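PDB 3IBY: Fe(2+) transporter FeoB from Legionella pneumophila, which probably transports ferrous iron across the bacterial inner membrane in a GTP-driven uptake system, this chain being its cytosolic part with the GTPase and GDI domains. Local coordinates for residues A[5-10]-A[77-82]; A[95-100]-A[248-253]; A[178-183]-A[203-208]. All blocks are in the same frame, centred on the assembly; numbering follows the deposited sequence.

Contact 1. Residues A[5-10]-A[77-82]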
loop_
_atom_site.group_PDB
_atom_site.type_symbol
_atom_site.label_atom_id
_atom_site.label_comp_id
_atom_site.label_asym_id
_atom_site.label_seq_id
_atom_site.Cartn_x
_atom_site.Cartn_y
_atom_site.Cartn_z
ATOM N N LEU A 5 7.283 -6.186 4.191
ATOM C CA LEU A 5 5.975 -6.710 3.782
ATOM C C LEU A 5 5.832 -6.532 2.262
ATOM O O LEU A 5 6.231 -5.495 1.729
ATOM C CB LEU A 5 4.830 -5.952 4.442
ATOM C CG LEU A 5 4.802 -5.853 5.942
ATOM C CD1 LEU A 5 3.549 -5.036 6.403
ATOM C CD2 LEU A 5 4.852 -7.250 6.551
ATOM N N LEU A 6 5.253 -7.535 1.593
ATOM C CA LEU A 6 4.942 -7.443 0.149
ATOM C C LEU A 6 3.412 -7.332 -0.070
ATOM O O LEU A 6 2.630 -8.201 0.340
ATOM C CB LEU A 6 5.541 -8.655 -0.576
ATOM C CG LEU A 6 5.517 -8.796 -2.095
ATOM C CD1 LEU A 6 6.376 -7.717 -2.823
ATOM C CD2 LEU A 6 5.960 -10.275 -2.439
ATOM N N ILE A 7 2.999 -6.232 -0.692
ATOM C CA ILE A 7 1.587 -5.849 -0.774
ATOM C C ILE A 7 1.184 -5.416 -2.170
ATOM O O ILE A 7 1.933 -4.697 -2.850
ATOM C CB ILE A 7 1.277 -4.619 0.131
ATOM C CG1 ILE A 7 2.073 -4.705 1.433
ATOM C CG2 ILE A 7 -0.207 -4.510 0.389
ATOM C CD1 ILE A 7 1.526 -3.860 2.568
ATOM N N GLY A 8 -0.024 -5.796 -2.570
ATOM C CA GLY A 8 -0.631 -5.251 -3.795
ATOM C C GLY A 8 -2.092 -5.639 -3.973
ATOM O O GLY A 8 -2.746 -6.138 -3.069
ATOM N N ASN A 9 -2.614 -5.346 -5.148
ATOM C CA ASN A 9 -3.877 -5.866 -5.582
ATOM C C ASN A 9 -3.664 -7.346 -5.912
ATOM O O ASN A 9 -2.550 -7.741 -6.152
ATOM C CB ASN A 9 -4.319 -5.116 -6.827
ATOM C CG ASN A 9 -4.901 -3.785 -6.525
ATOM O OD1 ASN A 9 -4.389 -3.042 -5.724
ATOM N ND2 ASN A 9 -5.996 -3.463 -7.191
ATOM N N PRO A 10 -4.747 -8.140 -5.988
ATOM C CA PRO A 10 -4.723 -9.536 -6.449
ATOM C C PRO A 10 -4.167 -9.661 -7.836
ATOM O O PRO A 10 -4.216 -8.705 -8.588
ATOM C CB PRO A 10 -6.209 -9.911 -6.518
ATOM C CG PRO A 10 -6.904 -8.952 -5.665
ATOM C CD PRO A 10 -6.130 -7.670 -5.820
ATOM N N GLN A 77 -5.073 -5.791 8.769
ATOM C CA GLN A 77 -4.517 -5.810 10.109
ATOM C C GLN A 77 -3.021 -6.073 10.222
ATOM O O GLN A 77 -2.431 -5.731 11.251
ATOM C CB GLN A 77 -5.310 -6.711 11.073
ATOM C CG GLN A 77 -5.299 -8.187 10.808
ATOM C CD GLN A 77 -6.669 -8.821 11.115
ATOM O OE1 GLN A 77 -7.177 -9.633 10.334
ATOM N NE2 GLN A 77 -7.285 -8.419 12.232
ATOM N N SER A 78 -2.390 -6.633 9.197
ATOM C CA SER A 78 -0.973 -6.941 9.293
ATOM C C SER A 78 -0.129 -5.670 9.216
ATOM O O SER A 78 0.873 -5.568 9.900
ATOM C CB SER A 78 -0.534 -7.922 8.205
ATOM O OG SER A 78 -1.279 -9.141 8.191
ATOM N N VAL A 79 -0.535 -4.703 8.390
ATOM C CA VAL A 79 0.182 -3.427 8.281
ATOM C C VAL A 79 0.078 -2.597 9.546
ATOM O O VAL A 79 0.724 -1.590 9.653
ATOM C CB VAL A 79 -0.274 -2.558 7.093
ATOM C CG1 VAL A 79 0.012 -3.239 5.754
ATOM C CG2 VAL A 79 -1.743 -2.207 7.207
ATOM N N ILE A 80 -0.745 -2.998 10.506
ATOM C CA ILE A 80 -0.661 -2.402 11.816
ATOM C C ILE A 80 -0.062 -3.412 12.833
ATOM O O ILE A 80 0.709 -3.015 13.703
ATOM C CB ILE A 80 -2.026 -1.712 12.236
ATOM C CG1 ILE A 80 -3.007 -2.676 12.922
ATOM C CG2 ILE A 80 -2.724 -1.046 11.047
ATOM C CD1 ILE A 80 -3.153 -2.474 14.444
ATOM N N ASP A 81 -0.359 -4.708 12.682
ATOM C CA ASP A 81 -0.001 -5.760 13.695
ATOM C C ASP A 81 1.462 -6.137 13.687
ATOM O O ASP A 81 2.028 -6.473 14.699
ATOM C CB ASP A 81 -0.751 -7.089 13.438
ATOM C CG ASP A 81 -2.201 -7.085 13.922
ATOM O OD1 ASP A 81 -2.676 -6.108 14.573
ATOM O OD2 ASP A 81 -2.883 -8.092 13.607
ATOM N N LEU A 82 2.045 -6.163 12.503
ATOM C CA LEU A 82 3.368 -6.725 12.351
ATOM C C LEU A 82 4.451 -5.668 12.545
ATOM O O LEU A 82 4.259 -4.464 12.414
ATOM C CB LEU A 82 3.543 -7.411 10.979
ATOM C CG LEU A 82 2.746 -8.705 10.635
ATOM C CD1 LEU A 82 2.943 -9.031 9.163
ATOM C CD2 LEU A 82 3.022 -10.000 11.543
#
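Leu5 and Ile7 reach from one face of strand 5-8 to the helix ending in 77-81, and both end on the same methyl, CG1 of Val79. The two elements run nearly antiparallel, at 152°, with their axes 10.6 Å apart, so side chains alone bridge the gap. Ile7 CD1 comes closer, 3.6 Å from Val79 CG1, while Leu5 CD1 meets that methyl at 4.0 Å. The valine branch therefore takes both strand side chains, from alternate positions of the strand, on the side it turns to the sheet, each crossing it at a slant. With CG1 beside the backbone N and anti to the carbonyl carbon (chi1 -64°), Val79 turns this branch to the strand even though its CB does not point straight there.

The fork of Leu5 does double work. While CD1 takes Val79, CD2 extends to CD1 of Leu82, 3.7 Å away, just where the chain leaves the helix. Leu5 thus spans the last turn, and no polar bond passes between the segments. Ser78, on the same side of the helix, turns its hydroxyl back to Ile74 O.

The pattern is that of a P-loop GTPase: a central strand whose alternate residues carry one layer of helices, and which leads into the loop whose residues from Gly8 onward are predicted to bind GTP. Strand 5-8 lies between strands 48-54 and 86-92. Ile7 also touches Leu102 and Leu106 of helix 96-106, and Val79 also packs on Tyr202 of helix 197-209, which places the contact between the sheet and two further helices.

Contact 2. Residues A[95-100]-A[248-253]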
loop_
_atom_site.group_PDB
_atom_site.type_symbol
_atom_site.label_atom_id
_atom_site.label_comp_id
_atom_site.label_asym_id
_atom_site.label_seq_id
_atom_site.Cartn_x
_atom_site.Cartn_y
_atom_site.Cartn_z
ATOM N N HIS A 95 -2.655 -1.647 -14.926
ATOM C CA HIS A 95 -3.867 -1.215 -14.237
ATOM C C HIS A 95 -3.437 -0.291 -13.167
ATOM O O HIS A 95 -3.790 -0.497 -12.002
ATOM C CB HIS A 95 -4.622 -2.401 -13.640
ATOM C CG HIS A 95 -5.088 -3.378 -14.666
ATOM N ND1 HIS A 95 -4.525 -4.624 -14.805
ATOM C CD2 HIS A 95 -6.014 -3.271 -15.650
ATOM C CE1 HIS A 95 -5.129 -5.271 -15.787
ATOM N NE2 HIS A 95 -6.033 -4.472 -16.318
ATOM N N LEU A 96 -2.659 0.706 -13.580
ATOM C CA LEU A 96 -2.018 1.660 -12.710
ATOM C C LEU A 96 -3.033 2.387 -11.867
ATOM O O LEU A 96 -2.936 2.399 -10.656
ATOM C CB LEU A 96 -1.221 2.654 -13.554
ATOM C CG LEU A 96 -0.233 3.536 -12.802
ATOM C CD1 LEU A 96 0.833 2.655 -12.110
ATOM C CD2 LEU A 96 0.366 4.604 -13.742
ATOM N N GLU A 97 -4.040 2.959 -12.486
ATOM C CA GLU A 97 -4.960 3.788 -11.749
ATOM C C GLU A 97 -5.672 3.036 -10.620
ATOM O O GLU A 97 -5.841 3.590 -9.498
ATOM C CB GLU A 97 -5.978 4.408 -12.678
ATOM C CG GLU A 97 -6.780 5.485 -11.999
ATOM C CD GLU A 97 -7.546 6.352 -12.982
ATOM O OE1 GLU A 97 -8.280 7.252 -12.524
ATOM O OE2 GLU A 97 -7.422 6.123 -14.197
ATOM N N ARG A 98 -6.083 1.791 -10.885
ATOM C CA ARG A 98 -6.727 1.003 -9.822
ATOM C C ARG A 98 -5.686 0.710 -8.746
ATOM O O ARG A 98 -5.932 0.920 -7.549
ATOM C CB ARG A 98 -7.347 -0.288 -10.336
ATOM C CG ARG A 98 -7.773 -1.243 -9.238
ATOM C CD ARG A 98 -8.655 -2.461 -9.716
ATOM N NE ARG A 98 -8.439 -3.593 -8.793
ATOM C CZ ARG A 98 -9.368 -4.370 -8.216
ATOM N NH1 ARG A 98 -10.657 -4.277 -8.490
ATOM N NH2 ARG A 98 -8.965 -5.307 -7.370
ATOM N N HIS A 99 -4.502 0.302 -9.177
ATOM C CA HIS A 99 -3.525 -0.260 -8.262
ATOM C C HIS A 99 -2.961 0.771 -7.323
ATOM O O HIS A 99 -2.556 0.439 -6.219
ATOM C CB HIS A 99 -2.419 -0.973 -9.018
ATOM C CG HIS A 99 -2.773 -2.361 -9.429
ATOM N ND1 HIS A 99 -4.058 -2.735 -9.761
ATOM C CD2 HIS A 99 -2.009 -3.469 -9.566
ATOM C CE1 HIS A 99 -4.068 -4.017 -10.095
ATOM N NE2 HIS A 99 -2.838 -4.486 -9.974
ATOM N N LEU A 100 -2.955 2.034 -7.735
ATOM C CA LEU A 100 -2.485 3.118 -6.881
ATOM C C LEU A 100 -3.490 3.521 -5.793
ATOM O O LEU A 100 -3.197 4.365 -4.923
ATOM C CB LEU A 100 -2.200 4.334 -7.738
ATOM C CG LEU A 100 -0.944 4.219 -8.568
ATOM C CD1 LEU A 100 -0.870 5.397 -9.524
ATOM C CD2 LEU A 100 0.250 4.165 -7.654
ATOM N N GLU A 248 -5.477 12.114 -11.559
ATOM C CA GLU A 248 -4.605 13.168 -12.014
ATOM C C GLU A 248 -3.156 12.669 -12.183
ATOM O O GLU A 248 -2.520 13.011 -13.160
ATOM C CB GLU A 248 -4.766 14.440 -11.134
ATOM C CG GLU A 248 -3.509 15.176 -10.748
ATOM C CD GLU A 248 -3.779 16.261 -9.695
ATOM O OE1 GLU A 248 -2.781 16.808 -9.175
ATOM O OE2 GLU A 248 -4.972 16.549 -9.371
ATOM N N ILE A 249 -2.652 11.833 -11.292
ATOM C CA ILE A 249 -1.282 11.310 -11.459
ATOM C C ILE A 249 -1.167 10.415 -12.678
ATOM O O ILE A 249 -0.133 10.411 -13.358
ATOM C CB ILE A 249 -0.801 10.503 -10.216
ATOM C CG1 ILE A 249 -0.385 11.461 -9.107
ATOM C CG2 ILE A 249 0.371 9.543 -10.560
ATOM C CD1 ILE A 249 -0.647 10.906 -7.724
ATOM N N VAL A 250 -2.223 9.650 -12.955
ATOM C CA VAL A 250 -2.208 8.706 -14.070
ATOM C C VAL A 250 -2.157 9.487 -15.380
ATOM O O VAL A 250 -1.301 9.236 -16.231
ATOM C CB VAL A 250 -3.404 7.717 -14.005
ATOM C CG1 VAL A 250 -3.483 6.902 -15.256
ATOM C CG2 VAL A 250 -3.266 6.753 -12.804
ATOM N N THR A 251 -3.022 10.488 -15.504
ATOM C CA THR A 251 -3.052 11.372 -16.688
ATOM C C THR A 251 -1.694 12.107 -16.984
ATOM O O THR A 251 -1.403 12.433 -18.112
ATOM C CB THR A 251 -4.241 12.378 -16.576
ATOM O OG1 THR A 251 -4.272 12.916 -15.258
ATOM C CG2 THR A 251 -5.596 11.695 -16.797
ATOM N N LEU A 252 -0.867 12.335 -15.975
ATOM C CA LEU A 252 0.481 12.906 -16.148
ATOM C C LEU A 252 1.561 11.880 -16.564
ATOM O O LEU A 252 2.603 12.233 -17.109
ATOM C CB LEU A 252 0.925 13.566 -14.832
ATOM C CG LEU A 252 0.159 14.814 -14.371
ATOM C CD1 LEU A 252 0.427 15.133 -12.920
ATOM C CD2 LEU A 252 0.534 15.974 -15.248
ATOM N N VAL A 253 1.314 10.611 -16.296
ATOM C CA VAL A 253 2.366 9.618 -16.378
ATOM C C VAL A 253 2.085 8.554 -17.445
ATOM O O VAL A 253 3.006 7.923 -17.971
ATOM C CB VAL A 253 2.583 8.964 -14.978
ATOM C CG1 VAL A 253 2.898 7.469 -15.107
ATOM C CG2 VAL A 253 3.667 9.713 -14.201
#
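Glu97 lies across Val250 while its OE1 is hydrogen-bonded to His247 ND1, one turn earlier on the helix that carries the valine. The polar end and the aliphatic stem of this glutamate are thus both attached to the same partner helix. Its chain leaves with CG anti to the backbone N (chi1 -169°) and stays extended, which lays the stem over the valine at about a right angle; CB is 3.6 Å from Val250 CG2.

That one methyl is the focus of the contact. Besides Glu97 it meets Leu96 CD2 and, one turn further on, Leu100 CD1, which is 4.3 Å from Val250 CG2. Val253 adds a second layer, with CG1 4.1 Å from Leu96 CD2, the two side chains again crossing at about a right angle. Ile249 only grazes the tip of Leu100. The helices run at 142° to each other with axes 9.9 Å apart.

The contact joins the GTPase domain to the last helix of the helical domain. Behind it, Leu96 and Leu100 rest on Ile91 of strand 86-92; on the far side, Ile249 packs on Leu135 and Leu138 of helix 132-139, so helix 234-253 ends between two helices of the GTPase domain.

Contact 3. Residues A[178-183]-A[203-208]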
loop_
_atom_site.group_PDB
_atom_site.type_symbol
_atom_site.label_atom_id
_atom_site.label_comp_id
_atom_site.label_asym_id
_atom_site.label_seq_id
_atom_site.Cartn_x
_atom_site.Cartn_y
_atom_site.Cartn_z
ATOM N N ALA A 178 -15.812 21.051 5.006
ATOM C CA ALA A 178 -16.636 20.314 5.959
ATOM C C ALA A 178 -15.967 18.994 6.274
ATOM O O ALA A 178 -15.826 18.629 7.431
ATOM C CB ALA A 178 -18.027 20.062 5.367
ATOM N N ALA A 179 -15.549 18.309 5.211
ATOM C CA ALA A 179 -14.892 17.012 5.304
ATOM C C ALA A 179 -13.483 17.104 5.910
ATOM O O ALA A 179 -13.085 16.243 6.717
ATOM C CB ALA A 179 -14.845 16.332 3.927
ATOM N N GLN A 180 -12.721 18.131 5.545
ATOM C CA GLN A 180 -11.378 18.245 6.103
ATOM C C GLN A 180 -11.492 18.507 7.608
ATOM O O GLN A 180 -10.789 17.922 8.417
ATOM C CB GLN A 180 -10.567 19.318 5.364
ATOM C CG GLN A 180 -9.028 19.183 5.532
ATOM C CD GLN A 180 -8.417 17.855 4.951
ATOM O OE1 GLN A 180 -7.783 17.061 5.689
ATOM N NE2 GLN A 180 -8.597 17.628 3.625
ATOM N N GLN A 181 -12.429 19.364 7.969
ATOM C CA GLN A 181 -12.717 19.633 9.356
ATOM C C GLN A 181 -12.901 18.309 10.138
ATOM O O GLN A 181 -12.300 18.124 11.195
ATOM C CB GLN A 181 -13.958 20.540 9.448
ATOM C CG GLN A 181 -14.113 21.352 10.754
ATOM C CD GLN A 181 -15.210 20.830 11.710
ATOM O OE1 GLN A 181 -16.081 20.018 11.330
ATOM N NE2 GLN A 181 -15.181 21.326 12.953
ATOM N N ILE A 182 -13.700 17.383 9.603
ATOM C CA ILE A 182 -14.061 16.153 10.326
ATOM C C ILE A 182 -12.857 15.245 10.503
ATOM O O ILE A 182 -12.666 14.685 11.566
ATOM C CB ILE A 182 -15.190 15.343 9.609
ATOM C CG1 ILE A 182 -16.512 16.097 9.648
ATOM C CG2 ILE A 182 -15.394 13.960 10.283
ATOM C CD1 ILE A 182 -17.591 15.512 8.741
ATOM N N LEU A 183 -12.065 15.089 9.448
ATOM C CA LEU A 183 -10.852 14.293 9.519
ATOM C C LEU A 183 -9.829 14.896 10.498
ATOM O O LEU A 183 -9.109 14.140 11.179
ATOM C CB LEU A 183 -10.209 14.125 8.136
ATOM C CG LEU A 183 -10.844 13.253 7.032
ATOM C CD1 LEU A 183 -10.074 13.476 5.739
ATOM C CD2 LEU A 183 -10.908 11.724 7.348
ATOM N N PHE A 203 -5.181 5.896 10.953
ATOM C CA PHE A 203 -6.382 5.284 11.481
ATOM C C PHE A 203 -7.651 6.150 11.262
ATOM O O PHE A 203 -8.770 5.623 11.108
ATOM C CB PHE A 203 -6.140 5.014 12.961
ATOM C CG PHE A 203 -7.253 4.299 13.636
ATOM C CD1 PHE A 203 -8.036 3.373 12.944
ATOM C CD2 PHE A 203 -7.515 4.534 14.991
ATOM C CE1 PHE A 203 -9.061 2.697 13.592
ATOM C CE2 PHE A 203 -8.535 3.869 15.647
ATOM C CZ PHE A 203 -9.317 2.949 14.954
ATOM N N SER A 204 -7.455 7.469 11.219
ATOM C CA SER A 204 -8.530 8.430 10.935
ATOM C C SER A 204 -9.149 8.254 9.536
ATOM O O SER A 204 -10.402 8.254 9.375
ATOM C CB SER A 204 -8.037 9.888 11.138
ATOM O OG SER A 204 -6.865 10.167 10.407
ATOM N N ARG A 205 -8.271 8.105 8.540
ATOM C CA ARG A 205 -8.697 7.863 7.162
ATOM C C ARG A 205 -9.463 6.568 7.054
ATOM O O ARG A 205 -10.484 6.508 6.392
ATOM C CB ARG A 205 -7.509 7.853 6.210
ATOM C CG ARG A 205 -7.091 9.249 5.692
ATOM C CD ARG A 205 -6.664 10.141 6.808
ATOM N NE ARG A 205 -6.457 11.508 6.383
ATOM C CZ ARG A 205 -6.363 12.534 7.228
ATOM N NH1 ARG A 205 -6.458 12.354 8.548
ATOM N NH2 ARG A 205 -6.155 13.746 6.760
ATOM N N ARG A 206 -9.006 5.535 7.738
ATOM C CA ARG A 206 -9.713 4.269 7.691
ATOM C C ARG A 206 -11.120 4.365 8.303
ATOM O O ARG A 206 -12.118 3.877 7.730
ATOM C CB ARG A 206 -8.859 3.179 8.355
ATOM C CG ARG A 206 -7.913 2.418 7.409
ATOM C CD ARG A 206 -7.830 3.017 5.994
ATOM N NE ARG A 206 -6.522 3.606 5.753
ATOM C CZ ARG A 206 -6.236 4.495 4.817
ATOM N NH1 ARG A 206 -7.150 5.006 3.999
ATOM N NH2 ARG A 206 -4.989 4.890 4.712
ATOM N N LEU A 207 -11.191 4.979 9.470
ATOM C CA LEU A 207 -12.480 5.254 10.095
ATOM C C LEU A 207 -13.380 6.009 9.119
ATOM O O LEU A 207 -14.525 5.627 8.890
ATOM C CB LEU A 207 -12.272 6.080 11.360
ATOM C CG LEU A 207 -12.287 5.356 12.695
ATOM C CD1 LEU A 207 -11.998 3.864 12.485
ATOM C CD2 LEU A 207 -11.321 6.037 13.689
ATOM N N ALA A 208 -12.829 7.069 8.535
ATOM C CA ALA A 208 -13.532 7.891 7.551
ATOM C C ALA A 208 -14.079 7.050 6.432
ATOM O O ALA A 208 -15.120 7.344 5.878
ATOM C CB ALA A 208 -12.601 8.940 6.989
#
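Ser204 meets Leu183 with its backbone: the carbonyl O is 4.1 Å from Leu183 CD2, where the two backbones come nearest, in helices that cross at 125°. Its hydroxyl serves its own helix instead. OG accepts a hydrogen bond from Arg205 NH1 at 2.9 Å, with an N-H...O angle of 153°, and lies in the guanidinium plane; the backbone carbonyls of Ala200 and Tyr201 are also partners of this oxygen.

Arg205 starts out away from helix 178-183, but a bend at chi2 swings its end back. The guanidinium then presents one face to Leu183 CD1, which sits 3.9 Å above its plane, toward the rim. NH2 comes to 3.8 Å from Gln180 OE1, too long for a hydrogen bond, with the amide and guanidinium planes turned 40° apart. Tyr201 makes a cation-pi contact with the same group.

One turn on from Ser204, Ala208 closes the contact, its single methyl packing against the other branch of Leu183, CD2. Leu238 of helix 234-253 touches both residues, making this a three-helix junction of the helical domain.

Chemically, Leu183 is divided between an alkyl partner and the flat face of a cation. The bond to Ser204 helps to fix how the guanidinium is turned, and together with the ring of Tyr201 and the nearby Glu108, whose side chain touches the arginine, it probably helps a buried positive charge to be tolerated beside a leucine.

In the fold
All three contacts are buried, yet their chemistry follows their place in the fold. Contact 1, about 7 Å from the chain's centre, is purely aliphatic and belongs to the sheet-helix core of the GTPase domain. Contact 2 is an interdomain joint, where a glutamate adds a polar tie at the margin of apolar packing. Contact 3, within the helical domain and furthest out, admits a guanidinium. Shared elements link them: helix 96-106 supplies contact 2 and also packs on Ile7 of contact 1; helix 197-209 supplies contact 3 and touches Val79; helix 234-253 runs from contact 3 to contact 2, whose chain loop encloses contact 3.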